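Local coordinates for protein 4-hydroxythreonine-4-phosphate dehydrogenase (Legionella pneumophila subsp. pneumophila, PDB 6XMY) that probably catalyses the NAD(P)-dependent oxidation of 4-phosphooxy-L-threonine, a metal-dependent step in the biosynthesis of pyridoxine 5'-phosphate, at residues I57-Y62 with G73-P79. Sequence-based numbering, arbitrary orientation.
Sequences IKFLEY and GYLTVWP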
# COMPACT_ATOMS: atom_id res chain seq x y z
N ILE A 57 -19.82 -12.27 15.23
CA ILE A 57 -18.40 -12.63 15.24
C ILE A 57 -18.00 -12.95 16.66
O ILE A 57 -18.41 -12.27 17.61
CB ILE A 57 -17.54 -11.46 14.70
CG1 ILE A 57 -17.88 -11.18 13.24
CG2 ILE A 57 -16.05 -11.77 14.85
CD1 ILE A 57 -17.29 -9.90 12.71
N LYS A 58 -17.18 -13.99 16.82
CA LYS A 58 -16.59 -14.31 18.11
C LYS A 58 -15.16 -13.79 18.13
O LYS A 58 -14.34 -14.16 17.29
CB LYS A 58 -16.64 -15.81 18.38
CG LYS A 58 -18.06 -16.32 18.58
CD LYS A 58 -18.11 -17.83 18.64
CE LYS A 58 -19.54 -18.34 18.62
NZ LYS A 58 -20.34 -17.77 19.72
N PHE A 59 -14.87 -12.93 19.09
CA PHE A 59 -13.57 -12.28 19.16
C PHE A 59 -12.67 -12.99 20.16
O PHE A 59 -13.09 -13.34 21.27
CB PHE A 59 -13.73 -10.82 19.59
CG PHE A 59 -14.47 -9.98 18.59
CD1 PHE A 59 -13.79 -9.35 17.56
CD2 PHE A 59 -15.85 -9.84 18.66
CE1 PHE A 59 -14.47 -8.59 16.62
CE2 PHE A 59 -16.53 -9.07 17.74
CZ PHE A 59 -15.84 -8.44 16.72
N LEU A 60 -11.42 -13.20 19.76
CA LEU A 60 -10.40 -13.75 20.64
C LEU A 60 -9.30 -12.72 20.80
O LEU A 60 -8.92 -12.05 19.83
CB LEU A 60 -9.80 -15.02 20.03
CG LEU A 60 -10.74 -16.21 19.82
CD1 LEU A 60 -10.09 -17.27 18.95
CD2 LEU A 60 -11.15 -16.80 21.16
N GLU A 61 -8.77 -12.59 22.00
CA GLU A 61 -7.58 -11.77 22.18
C GLU A 61 -6.34 -12.56 21.81
O GLU A 61 -6.19 -13.73 22.17
CB GLU A 61 -7.50 -11.25 23.62
CG GLU A 61 -8.63 -10.28 23.94
CD GLU A 61 -8.45 -9.57 25.26
OE1 GLU A 61 -7.35 -9.67 25.85
OE2 GLU A 61 -9.40 -8.92 25.72
N TYR A 62 -5.45 -11.91 21.07
CA TYR A 62 -4.25 -12.56 20.58
C TYR A 62 -3.40 -13.11 21.71
O TYR A 62 -3.21 -12.46 22.74
CB TYR A 62 -3.40 -11.58 19.77
CG TYR A 62 -2.08 -12.20 19.37
CD1 TYR A 62 -2.02 -13.13 18.34
CD2 TYR A 62 -0.91 -11.90 20.05
CE1 TYR A 62 -0.82 -13.73 17.98
CE2 TYR A 62 0.29 -12.49 19.70
CZ TYR A 62 0.33 -13.40 18.67
OH TYR A 62 1.52 -14.00 18.33
N GLY A 73 -15.57 -17.46 11.43
CA GLY A 73 -16.44 -17.02 12.50
C GLY A 73 -15.73 -16.44 13.70
O GLY A 73 -16.40 -15.88 14.58
N TYR A 74 -14.41 -16.55 13.76
CA TYR A 74 -13.61 -15.96 14.82
C TYR A 74 -12.74 -14.85 14.25
O TYR A 74 -12.38 -14.86 13.06
CB TYR A 74 -12.73 -17.01 15.49
CG TYR A 74 -13.54 -18.03 16.25
CD1 TYR A 74 -14.13 -19.10 15.58
CD2 TYR A 74 -13.74 -17.91 17.62
CE1 TYR A 74 -14.88 -20.04 16.27
CE2 TYR A 74 -14.49 -18.84 18.30
CZ TYR A 74 -15.05 -19.90 17.63
OH TYR A 74 -15.79 -20.82 18.32
N LEU A 75 -12.43 -13.88 15.09
CA LEU A 75 -11.49 -12.84 14.72
C LEU A 75 -10.58 -12.61 15.91
O LEU A 75 -11.06 -12.36 17.02
CB LEU A 75 -12.22 -11.55 14.34
CG LEU A 75 -11.35 -10.55 13.59
CD1 LEU A 75 -10.87 -11.11 12.25
CD2 LEU A 75 -12.16 -9.30 13.38
N THR A 76 -9.28 -12.71 15.67
CA THR A 76 -8.29 -12.53 16.72
C THR A 76 -7.76 -11.10 16.67
O THR A 76 -7.42 -10.60 15.59
CB THR A 76 -7.15 -13.54 16.56
OG1 THR A 76 -7.68 -14.86 16.76
CG2 THR A 76 -6.03 -13.27 17.57
N VAL A 77 -7.73 -10.44 17.83
CA VAL A 77 -7.42 -9.03 17.94
C VAL A 77 -6.27 -8.84 18.91
O VAL A 77 -6.25 -9.45 19.99
CB VAL A 77 -8.66 -8.24 18.43
CG1 VAL A 77 -8.35 -6.75 18.56
CG2 VAL A 77 -9.87 -8.49 17.51
N TRP A 78 -5.32 -7.97 18.54
CA TRP A 78 -4.32 -7.40 19.43
C TRP A 78 -4.87 -6.05 19.87
O TRP A 78 -4.80 -5.08 19.12
CB TRP A 78 -2.97 -7.22 18.70
CG TRP A 78 -1.87 -6.68 19.58
CD1 TRP A 78 -1.87 -5.50 20.27
CD2 TRP A 78 -0.60 -7.30 19.87
NE1 TRP A 78 -0.69 -5.35 20.97
CE2 TRP A 78 0.10 -6.44 20.75
CE3 TRP A 78 0.00 -8.51 19.48
CZ2 TRP A 78 1.37 -6.74 21.23
CZ3 TRP A 78 1.28 -8.81 19.97
CH2 TRP A 78 1.95 -7.93 20.83
N PRO A 79 -5.45 -5.95 21.06
CA PRO A 79 -6.16 -4.72 21.43
C PRO A 79 -5.23 -3.53 21.61
O PRO A 79 -4.16 -3.63 22.21
CB PRO A 79 -6.84 -5.10 22.75
CG PRO A 79 -6.96 -6.60 22.69
CD PRO A 79 -5.66 -7.02 22.06
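Tyr62 and Trp78 meet because both place CG opposite their own backbone N, with chi1 at 174° and -178°, which carries the two rings beyond the last bridged pair, Glu61 and Val77. There Tyr62 CD2 comes 3.6 Å from Trp78 CE3. The planes are nearly parallel, 22° apart, but slid so far that the rings barely overlap. Thr76 uses its methyl on the same tyrosine: CG2 packs 3.6 Å from Tyr62 CA and reaches the ring at its edge, while OG1 lies over Leu60 CB and CD1. On the face that carries Thr76 and Leu60, the Lys58 chain passes obliquely across the Tyr74 ring, with Lys58 CB 3.7 Å from Tyr74 CD2 and Lys58 CD near Tyr74 OH; Leu60 CD1 touches the ring as well. The other face is built around Phe59, whose ring lies alongside Leu75, Phe59 CE1 to Leu75 CD2 4.0 Å. Val77 CG2 comes in at the ring's edge, and Ile57 CG2 sits over one of its faces, toward the rim, while also touching Leu75 CB. Leu28 of helix 23-29 packs on Ile57, Phe59 and Leu75, and Leu43 of helix 43-52 on Phe59.

Five backbone hydrogen bonds tie the strands together: the N-H groups of Lys58, Leu60 and Tyr62 reach the carbonyl O atoms of Gly73, Leu75 and Val77, and those of Leu75 and Val77 reach Lys58 O and Leu60 O. Val77 N to Leu60 O and Tyr62 N to Val77 O are both 2.8 Å. On its far side, strand 74-79 bonds through Thr76 and Trp78 to Ile39 of strand 37-41. This is parallel pairing at a sheet margin, with strand 58-61 outermost in the chain, in the helix-flanked alpha/beta architecture of the PdxA family.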